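Local coordinates for protein CalS13 (Micromonospora echinospora, PDB 4ZAS) that probably acts as a pyridoxal-phosphate-dependent sugar aminotransferase of the DegT/DnrJ/EryC1 family and holds dTDP-4-keto-6-deoxyglucose in its ligand pocket, at residues P106-T111 against G127-W132; T155-V160 against R187-E192. All blocks are in the same frame, centred on the assembly; numbering follows the deposited sequence.

Contact 1: P106-T111 against G127-W132; sequences PGEVLT and GLRIRW
Glu108 and Arg131 meet on one face of a pair of parallel strands, and their flat ends stand almost square to each other, the carboxylate and guanidinium planes being 82° apart. OE1 of Glu108 lies at the guanidinium edge, in its plane, and makes a long salt bridge of 3.6 Å to NH1 of Arg131. The bend at chi3 (58°) in Arg131 folds its guanidinium back so that Leu110 CD2 sits over one face; the same methyl is 3.5 Å from CB of Arg131. Glu108 also lays its CG 3.7 Å from CB of Arg129, whose extended chain runs on toward Pro106. A lysine in place of Glu108 would probably leave Arg131 without its acidic mate and set two like charges close together.

The opposite face is mainly apolar. Val109 CG2 touches CD1 of Leu128 at 3.6 Å. Thr111 and Trp132 run side by side, CG2 of the threonine 3.5 Å from CZ3 of the indole, while Ile130 CG2 is centred above one ring face. OG1 of Thr111, anti to the backbone N (chi1 177°), is hydrogen-bonded to OD1 of Asn120.

Between the faces, the hydrogen bonds from Arg129 N to Gly107 O, Val109 N to Arg129 O (2.7 Å), Arg131 N to Val109 O and Thr111 N to Arg131 O fix the parallel register. Helix 121-125 packs on Val109, Thr111 and Ile130, completing a beta-alpha-beta unit. The chemistry is thus divided by face: apolar groups meet beneath that helix, whereas charge pairing lies on the Glu108 side, partly exposed to solvent.

Contact 2: T155-V160 against R187-E192; sequences TRAIVV and RPLVVE
A beta-alpha-beta unit, strand 155-161, helix 170-180 and strand 189-193, brings these two strands together as parallel neighbours in the large mixed sheet, the axes of the two short strand segments 20° apart. Four backbone hydrogen bonds set the register. Leu189 N donates to Arg156 O, Ile158 N to Leu189 O at 2.7 Å, Val191 N to Ile158 O with a nearly straight N-H...O angle of 174°, and Val160 N to Val191 O.

Pro188 leads into the second strand and wedges against the start of the first: its CB lies 3.4 Å from Thr155 O, and its CG faces CD1 of Ile158 at 4.1 Å, the two side chains running side by side. On the other face of the sheet, the CB atoms of Ala157 and Leu189 are 3.8 Å apart. Val159 and Val191 lie side by side: with CG1 of Val159 anti to the backbone N (chi1 179°), its CG2 sits beside that N, 4.2 Å from CB of Val191. Back on the Ile158 face, Val160 CG2 rests 3.9 Å from CG of Glu192, so the aliphatic part of the glutamate packs here while its buried carboxylate is held by Asn212 and His162.

Helix 170-180 lies against the face carrying Ile158, Val190 and Glu192, through Val177, Leu173 and Leu170. Helix 82-94 meets Ala157 and Leu189 on the reverse face, and strands 108-111 and 213-217 flank the pair.

Following the chain from the N terminus, contact 1 closes first: strand 108-111 leads through helix 121-125 to strand 129-132, an outermost strand of the large sheet within this chain. Helix 144-150 then leads to strand 155-161, where contact 2 opens; it closes at strand 189-193 after helix 170-180. The two closures are in series, neither nested nor crossed. They are joined because strands 108-111 and 155-161 are neighbours in the sheet: Glu108 O lies 2.7 Å from Arg156 N and Leu110 O 2.8 Å from Val159 N, both probable hydrogen bonds. Together they tie four consecutive parallel strands, ordered 189-193, 155-161, 108-111, 129-132, into one end of the seven-stranded mixed sheet.

Contact 1: P106-T111 against G127-W132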
ATOM      1  N   PRO A 106     -14.801 -18.254  -9.026  1.00 84.28           N
ATOM      2  CA  PRO A 106     -15.869 -18.265 -10.037  1.00 88.06           C
ATOM      3  C   PRO A 106     -16.301 -16.856 -10.498  1.00 87.64           C
ATOM      4  O   PRO A 106     -16.840 -16.694 -11.596  1.00 91.49           O
ATOM      5  CB  PRO A 106     -17.020 -18.969  -9.311  1.00 89.09           C
ATOM      6  CG  PRO A 106     -16.782 -18.697  -7.845  1.00 83.06           C
ATOM      7  CD  PRO A 106     -15.300 -18.521  -7.663  1.00 80.07           C
ATOM      8  N   GLY A 107     -16.052 -15.863  -9.644  1.00 79.29           N
ATOM      9  CA  GLY A 107     -16.460 -14.475  -9.822  1.00 65.34           C
ATOM     10  C   GLY A 107     -15.878 -13.559 -10.897  1.00 61.63           C
ATOM     11  O   GLY A 107     -14.681 -13.621 -11.204  1.00 55.89           O
ATOM     12  N   GLU A 108     -16.728 -12.699 -11.463  1.00 56.86           N
ATOM     13  CA  GLU A 108     -16.296 -11.726 -12.467  1.00 48.70           C
ATOM     14  C   GLU A 108     -16.573 -10.277 -12.086  1.00 47.35           C
ATOM     15  O   GLU A 108     -17.444  -9.983 -11.270  1.00 52.41           O
ATOM     16  CB  GLU A 108     -16.962 -11.999 -13.798  1.00 51.05           C
ATOM     17  CG  GLU A 108     -16.650 -13.347 -14.367  1.00 60.76           C
ATOM     18  CD  GLU A 108     -17.517 -13.662 -15.551  1.00 67.93           C
ATOM     19  OE1 GLU A 108     -18.416 -12.840 -15.849  1.00 60.90           O
ATOM     20  OE2 GLU A 108     -17.277 -14.712 -16.185  1.00 73.07           O
ATOM     21  N   VAL A 109     -15.807  -9.374 -12.690  1.00 44.69           N
ATOM     22  CA  VAL A 109     -16.021  -7.939 -12.553  1.00 39.60           C
ATOM     23  C   VAL A 109     -16.073  -7.310 -13.934  1.00 42.71           C
ATOM     24  O   VAL A 109     -15.157  -7.489 -14.749  1.00 42.61           O
ATOM     25  CB  VAL A 109     -14.917  -7.278 -11.699  1.00 38.95           C
ATOM     26  CG1 VAL A 109     -15.135  -5.760 -11.620  1.00 31.65           C
ATOM     27  CG2 VAL A 109     -14.876  -7.895 -10.301  1.00 34.02           C
ATOM     28  N   LEU A 110     -17.164  -6.599 -14.196  1.00 41.51           N
ATOM     29  CA  LEU A 110     -17.341  -5.861 -15.436  1.00 30.92           C
ATOM     30  C   LEU A 110     -16.733  -4.484 -15.251  1.00 39.46           C
ATOM     31  O   LEU A 110     -17.042  -3.782 -14.279  1.00 36.90           O
ATOM     32  CB  LEU A 110     -18.824  -5.766 -15.795  1.00 31.59           C
ATOM     33  CG  LEU A 110     -19.454  -7.095 -16.200  1.00 33.12           C
ATOM     34  CD1 LEU A 110     -20.958  -7.012 -16.183  1.00 37.45           C
ATOM     35  CD2 LEU A 110     -18.946  -7.569 -17.555  1.00 33.89           C
ATOM     36  N   THR A 111     -15.846  -4.100 -16.156  1.00 38.64           N
ATOM     37  CA  THR A 111     -15.105  -2.851 -15.994  1.00 40.38           C
ATOM     38  C   THR A 111     -14.705  -2.257 -17.331  1.00 44.86           C
ATOM     39  O   THR A 111     -14.811  -2.916 -18.371  1.00 48.89           O
ATOM     40  CB  THR A 111     -13.829  -3.070 -15.175  1.00 40.53           C
ATOM     41  OG1 THR A 111     -13.095  -1.844 -15.104  1.00 42.93           O
ATOM     42  CG2 THR A 111     -12.953  -4.103 -15.849  1.00 32.59           C
ATOM     43  N   GLY A 127      -8.544 -11.987  -6.951  1.00 31.21           N
ATOM     44  CA  GLY A 127      -8.852 -13.308  -7.478  1.00 32.50           C
ATOM     45  C   GLY A 127     -10.123 -13.420  -8.301  1.00 52.66           C
ATOM     46  O   GLY A 127     -10.661 -14.504  -8.485  1.00 54.55           O
ATOM     47  N   LEU A 128     -10.588 -12.296  -8.831  1.00 53.01           N
ATOM     48  CA  LEU A 128     -11.766 -12.277  -9.685  1.00 42.63           C
ATOM     49  C   LEU A 128     -11.363 -12.155 -11.156  1.00 39.47           C
ATOM     50  O   LEU A 128     -10.270 -11.691 -11.465  1.00 47.75           O
ATOM     51  CB  LEU A 128     -12.692 -11.123  -9.287  1.00 38.57           C
ATOM     52  CG  LEU A 128     -13.280 -11.197  -7.874  1.00 38.59           C
ATOM     53  CD1 LEU A 128     -13.869  -9.863  -7.469  1.00 35.40           C
ATOM     54  CD2 LEU A 128     -14.327 -12.307  -7.759  1.00 35.54           C
ATOM     55  N   ARG A 129     -12.244 -12.601 -12.049  1.00 39.97           N
ATOM     56  CA  ARG A 129     -12.064 -12.474 -13.500  1.00 44.99           C
ATOM     57  C   ARG A 129     -12.474 -11.082 -13.995  1.00 44.66           C
ATOM     58  O   ARG A 129     -13.462 -10.511 -13.520  1.00 44.03           O
ATOM     59  CB  ARG A 129     -12.912 -13.507 -14.242  1.00 54.50           C
ATOM     60  CG  ARG A 129     -12.441 -14.933 -14.133  1.00 74.04           C
ATOM     61  CD  ARG A 129     -13.491 -15.883 -14.726  1.00 92.56           C
ATOM     62  NE  ARG A 129     -13.068 -17.283 -14.671  1.00106.38           N
ATOM     63  CZ  ARG A 129     -13.133 -18.040 -13.576  1.00116.96           C
ATOM     64  NH1 ARG A 129     -13.611 -17.540 -12.439  1.00119.21           N
ATOM     65  NH2 ARG A 129     -12.725 -19.304 -13.613  1.00122.55           N
ATOM     66  N   ILE A 130     -11.718 -10.546 -14.947  1.00 43.45           N
ATOM     67  CA  ILE A 130     -12.094  -9.328 -15.663  1.00 40.28           C
ATOM     68  C   ILE A 130     -12.962  -9.635 -16.903  1.00 42.98           C
ATOM     69  O   ILE A 130     -12.599 -10.505 -17.697  1.00 43.94           O
ATOM     70  CB  ILE A 130     -10.844  -8.548 -16.091  1.00 42.55           C
ATOM     71  CG1 ILE A 130     -10.195  -7.870 -14.886  1.00 40.86           C
ATOM     72  CG2 ILE A 130     -11.187  -7.526 -17.165  1.00 42.92           C
ATOM     73  CD1 ILE A 130      -8.948  -7.083 -15.234  1.00 42.60           C
ATOM     74  N   ARG A 131     -14.116  -8.973 -17.036  1.00 33.31           N
ATOM     75  CA  ARG A 131     -14.821  -8.918 -18.323  1.00 37.88           C
ATOM     76  C   ARG A 131     -14.957  -7.456 -18.772  1.00 36.97           C
ATOM     77  O   ARG A 131     -15.381  -6.584 -18.006  1.00 35.83           O
ATOM     78  CB  ARG A 131     -16.183  -9.610 -18.286  1.00 49.54           C
ATOM     79  CG  ARG A 131     -16.102 -11.124 -18.379  1.00 65.07           C
ATOM     80  CD  ARG A 131     -17.476 -11.772 -18.521  1.00 77.63           C
ATOM     81  NE  ARG A 131     -18.240 -11.317 -19.680  1.00 85.56           N
ATOM     82  CZ  ARG A 131     -19.563 -11.423 -19.782  1.00 88.52           C
ATOM     83  NH1 ARG A 131     -20.271 -11.948 -18.786  1.00 85.57           N
ATOM     84  NH2 ARG A 131     -20.183 -10.987 -20.871  1.00 90.46           N
ATOM     85  N   TRP A 132     -14.506  -7.180 -19.990  1.00 39.32           N
ATOM     86  CA  TRP A 132     -14.469  -5.808 -20.471  1.00 33.91           C
ATOM     87  C   TRP A 132     -15.814  -5.345 -20.977  1.00 44.71           C
ATOM     88  O   TRP A 132     -16.502  -6.038 -21.732  1.00 54.18           O
ATOM     89  CB  TRP A 132     -13.435  -5.652 -21.572  1.00 41.14           C
ATOM     90  CG  TRP A 132     -12.000  -5.966 -21.148  1.00 48.59           C
ATOM     91  CD1 TRP A 132     -11.177  -6.924 -21.681  1.00 44.31           C
ATOM     92  CD2 TRP A 132     -11.230  -5.305 -20.126  1.00 39.80           C
ATOM     93  NE1 TRP A 132      -9.961  -6.904 -21.055  1.00 44.79           N
ATOM     94  CE2 TRP A 132      -9.956  -5.913 -20.108  1.00 41.70           C
ATOM     95  CE3 TRP A 132     -11.488  -4.247 -19.246  1.00 31.70           C
ATOM     96  CZ2 TRP A 132      -8.943  -5.509 -19.234  1.00 40.52           C
ATOM     97  CZ3 TRP A 132     -10.475  -3.837 -18.375  1.00 45.12           C
ATOM     98  CH2 TRP A 132      -9.223  -4.479 -18.370  1.00 43.01           C
TER

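Contact 2: T155-V160 against R187-E192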
ATOM      1  N   THR A 155     -21.454 -11.905 -12.293  1.00 46.98           N
ATOM      2  CA  THR A 155     -20.945 -10.576 -11.986  1.00 42.06           C
ATOM      3  C   THR A 155     -20.954 -10.321 -10.487  1.00 53.63           C
ATOM      4  O   THR A 155     -22.028 -10.200  -9.899  1.00 62.69           O
ATOM      5  CB  THR A 155     -21.779  -9.493 -12.669  1.00 43.75           C
ATOM      6  OG1 THR A 155     -21.912  -9.791 -14.070  1.00 50.16           O
ATOM      7  CG2 THR A 155     -21.138  -8.120 -12.476  1.00 38.18           C
ATOM      8  N   ARG A 156     -19.784 -10.234  -9.858  1.00 45.60           N
ATOM      9  CA  ARG A 156     -19.740  -9.933  -8.432  1.00 37.52           C
ATOM     10  C   ARG A 156     -19.736  -8.439  -8.235  1.00 39.50           C
ATOM     11  O   ARG A 156     -20.252  -7.920  -7.242  1.00 43.84           O
ATOM     12  CB  ARG A 156     -18.506 -10.538  -7.770  1.00 36.28           C
ATOM     13  CG  ARG A 156     -18.450 -12.025  -7.904  1.00 43.79           C
ATOM     14  CD  ARG A 156     -19.469 -12.710  -7.010  1.00 47.64           C
ATOM     15  NE  ARG A 156     -19.492 -14.138  -7.295  1.00 53.89           N
ATOM     16  CZ  ARG A 156     -20.336 -14.707  -8.153  1.00 59.83           C
ATOM     17  NH1 ARG A 156     -21.254 -13.970  -8.768  1.00 56.49           N
ATOM     18  NH2 ARG A 156     -20.285 -16.015  -8.381  1.00 61.60           N
ATOM     19  N   ALA A 157     -19.153  -7.740  -9.195  1.00 38.88           N
ATOM     20  CA  ALA A 157     -19.025  -6.294  -9.084  1.00 37.19           C
ATOM     21  C   ALA A 157     -18.929  -5.624 -10.456  1.00 40.19           C
ATOM     22  O   ALA A 157     -18.559  -6.255 -11.457  1.00 38.44           O
ATOM     23  CB  ALA A 157     -17.806  -5.932  -8.218  1.00 32.47           C
ATOM     24  N   ILE A 158     -19.292  -4.343 -10.486  1.00 42.52           N
ATOM     25  CA  ILE A 158     -19.190  -3.498 -11.668  1.00 35.19           C
ATOM     26  C   ILE A 158     -18.352  -2.282 -11.330  1.00 33.81           C
ATOM     27  O   ILE A 158     -18.619  -1.598 -10.328  1.00 35.93           O
ATOM     28  CB  ILE A 158     -20.591  -3.072 -12.168  1.00 38.56           C
ATOM     29  CG1 ILE A 158     -21.401  -4.285 -12.607  1.00 38.56           C
ATOM     30  CG2 ILE A 158     -20.486  -2.069 -13.304  1.00 39.23           C
ATOM     31  CD1 ILE A 158     -22.909  -4.032 -12.642  1.00 43.39           C
ATOM     32  N   VAL A 159     -17.326  -2.018 -12.130  1.00 30.81           N
ATOM     33  CA  VAL A 159     -16.497  -0.825 -11.907  1.00 36.14           C
ATOM     34  C   VAL A 159     -16.636   0.188 -13.054  1.00 42.29           C
ATOM     35  O   VAL A 159     -16.280  -0.115 -14.192  1.00 49.08           O
ATOM     36  CB  VAL A 159     -14.998  -1.189 -11.736  1.00 38.81           C
ATOM     37  CG1 VAL A 159     -14.179   0.073 -11.539  1.00 35.77           C
ATOM     38  CG2 VAL A 159     -14.781  -2.129 -10.564  1.00 44.87           C
ATOM     39  N   VAL A 160     -17.119   1.388 -12.747  1.00 38.88           N
ATOM     40  CA  VAL A 160     -17.137   2.484 -13.716  1.00 38.60           C
ATOM     41  C   VAL A 160     -16.096   3.553 -13.346  1.00 42.17           C
ATOM     42  O   VAL A 160     -15.872   3.856 -12.165  1.00 44.59           O
ATOM     43  CB  VAL A 160     -18.521   3.151 -13.817  1.00 37.87           C
ATOM     44  CG1 VAL A 160     -19.597   2.146 -14.243  1.00 40.83           C
ATOM     45  CG2 VAL A 160     -18.863   3.807 -12.494  1.00 30.96           C
ATOM     46  N   ARG A 187     -27.600  -8.341  -5.513  1.00 51.49           N
ATOM     47  CA  ARG A 187     -27.151  -7.315  -6.439  1.00 50.54           C
ATOM     48  C   ARG A 187     -25.619  -7.233  -6.452  1.00 52.10           C
ATOM     49  O   ARG A 187     -24.997  -7.210  -5.403  1.00 48.47           O
ATOM     50  CB  ARG A 187     -27.759  -5.966  -6.037  1.00 43.24           C
ATOM     51  CG  ARG A 187     -27.706  -4.870  -7.085  1.00 37.47           C
ATOM     52  CD  ARG A 187     -28.440  -3.665  -6.547  1.00 37.31           C
ATOM     53  NE  ARG A 187     -28.465  -2.522  -7.457  1.00 42.81           N
ATOM     54  CZ  ARG A 187     -27.480  -1.640  -7.582  1.00 44.05           C
ATOM     55  NH1 ARG A 187     -27.607  -0.625  -8.429  1.00 38.48           N
ATOM     56  NH2 ARG A 187     -26.368  -1.767  -6.864  1.00 47.56           N
ATOM     57  N   PRO A 188     -25.007  -7.210  -7.642  1.00 51.81           N
ATOM     58  CA  PRO A 188     -23.556  -7.058  -7.664  1.00 48.25           C
ATOM     59  C   PRO A 188     -23.133  -5.747  -7.055  1.00 46.96           C
ATOM     60  O   PRO A 188     -23.932  -4.806  -6.986  1.00 47.34           O
ATOM     61  CB  PRO A 188     -23.216  -7.081  -9.153  1.00 47.51           C
ATOM     62  CG  PRO A 188     -24.463  -6.644  -9.820  1.00 50.26           C
ATOM     63  CD  PRO A 188     -25.570  -7.247  -8.999  1.00 47.37           C
ATOM     64  N   LEU A 189     -21.888  -5.711  -6.592  1.00 46.50           N
ATOM     65  CA  LEU A 189     -21.310  -4.512  -6.000  1.00 50.19           C
ATOM     66  C   LEU A 189     -21.044  -3.462  -7.076  1.00 53.23           C
ATOM     67  O   LEU A 189     -20.423  -3.761  -8.094  1.00 59.11           O
ATOM     68  CB  LEU A 189     -19.995  -4.846  -5.296  1.00 43.15           C
ATOM     69  CG  LEU A 189     -19.334  -3.684  -4.568  1.00 35.93           C
ATOM     70  CD1 LEU A 189     -20.174  -3.293  -3.371  1.00 35.22           C
ATOM     71  CD2 LEU A 189     -17.909  -4.010  -4.154  1.00 36.91           C
ATOM     72  N   VAL A 190     -21.510  -2.236  -6.861  1.00 47.66           N
ATOM     73  CA  VAL A 190     -21.220  -1.152  -7.798  1.00 37.43           C
ATOM     74  C   VAL A 190     -20.145  -0.220  -7.234  1.00 36.50           C
ATOM     75  O   VAL A 190     -20.375   0.461  -6.225  1.00 33.65           O
ATOM     76  CB  VAL A 190     -22.504  -0.389  -8.140  1.00 34.78           C
ATOM     77  CG1 VAL A 190     -22.213   0.716  -9.110  1.00 29.89           C
ATOM     78  CG2 VAL A 190     -23.541  -1.348  -8.703  1.00 36.40           C
ATOM     79  N   VAL A 191     -18.993  -0.173  -7.908  1.00 37.76           N
ATOM     80  CA  VAL A 191     -17.842   0.634  -7.479  1.00 38.27           C
ATOM     81  C   VAL A 191     -17.534   1.745  -8.480  1.00 42.35           C
ATOM     82  O   VAL A 191     -17.263   1.453  -9.655  1.00 43.63           O
ATOM     83  CB  VAL A 191     -16.567  -0.239  -7.327  1.00 35.47           C
ATOM     84  CG1 VAL A 191     -15.414   0.627  -6.871  1.00 24.84           C
ATOM     85  CG2 VAL A 191     -16.796  -1.364  -6.358  1.00 29.61           C
ATOM     86  N   GLU A 192     -17.547   2.998  -8.025  1.00 36.09           N
ATOM     87  CA  GLU A 192     -17.140   4.146  -8.858  1.00 32.13           C
ATOM     88  C   GLU A 192     -15.687   4.559  -8.650  1.00 37.65           C
ATOM     89  O   GLU A 192     -15.330   5.008  -7.565  1.00 47.22           O
ATOM     90  CB  GLU A 192     -18.011   5.370  -8.562  1.00 31.19           C
ATOM     91  CG  GLU A 192     -19.490   5.215  -8.861  1.00 29.40           C
ATOM     92  CD  GLU A 192     -20.285   6.447  -8.458  1.00 35.66           C
ATOM     93  OE1 GLU A 192     -19.772   7.565  -8.612  1.00 38.20           O
ATOM     94  OE2 GLU A 192     -21.419   6.297  -7.961  1.00 45.96           O
TER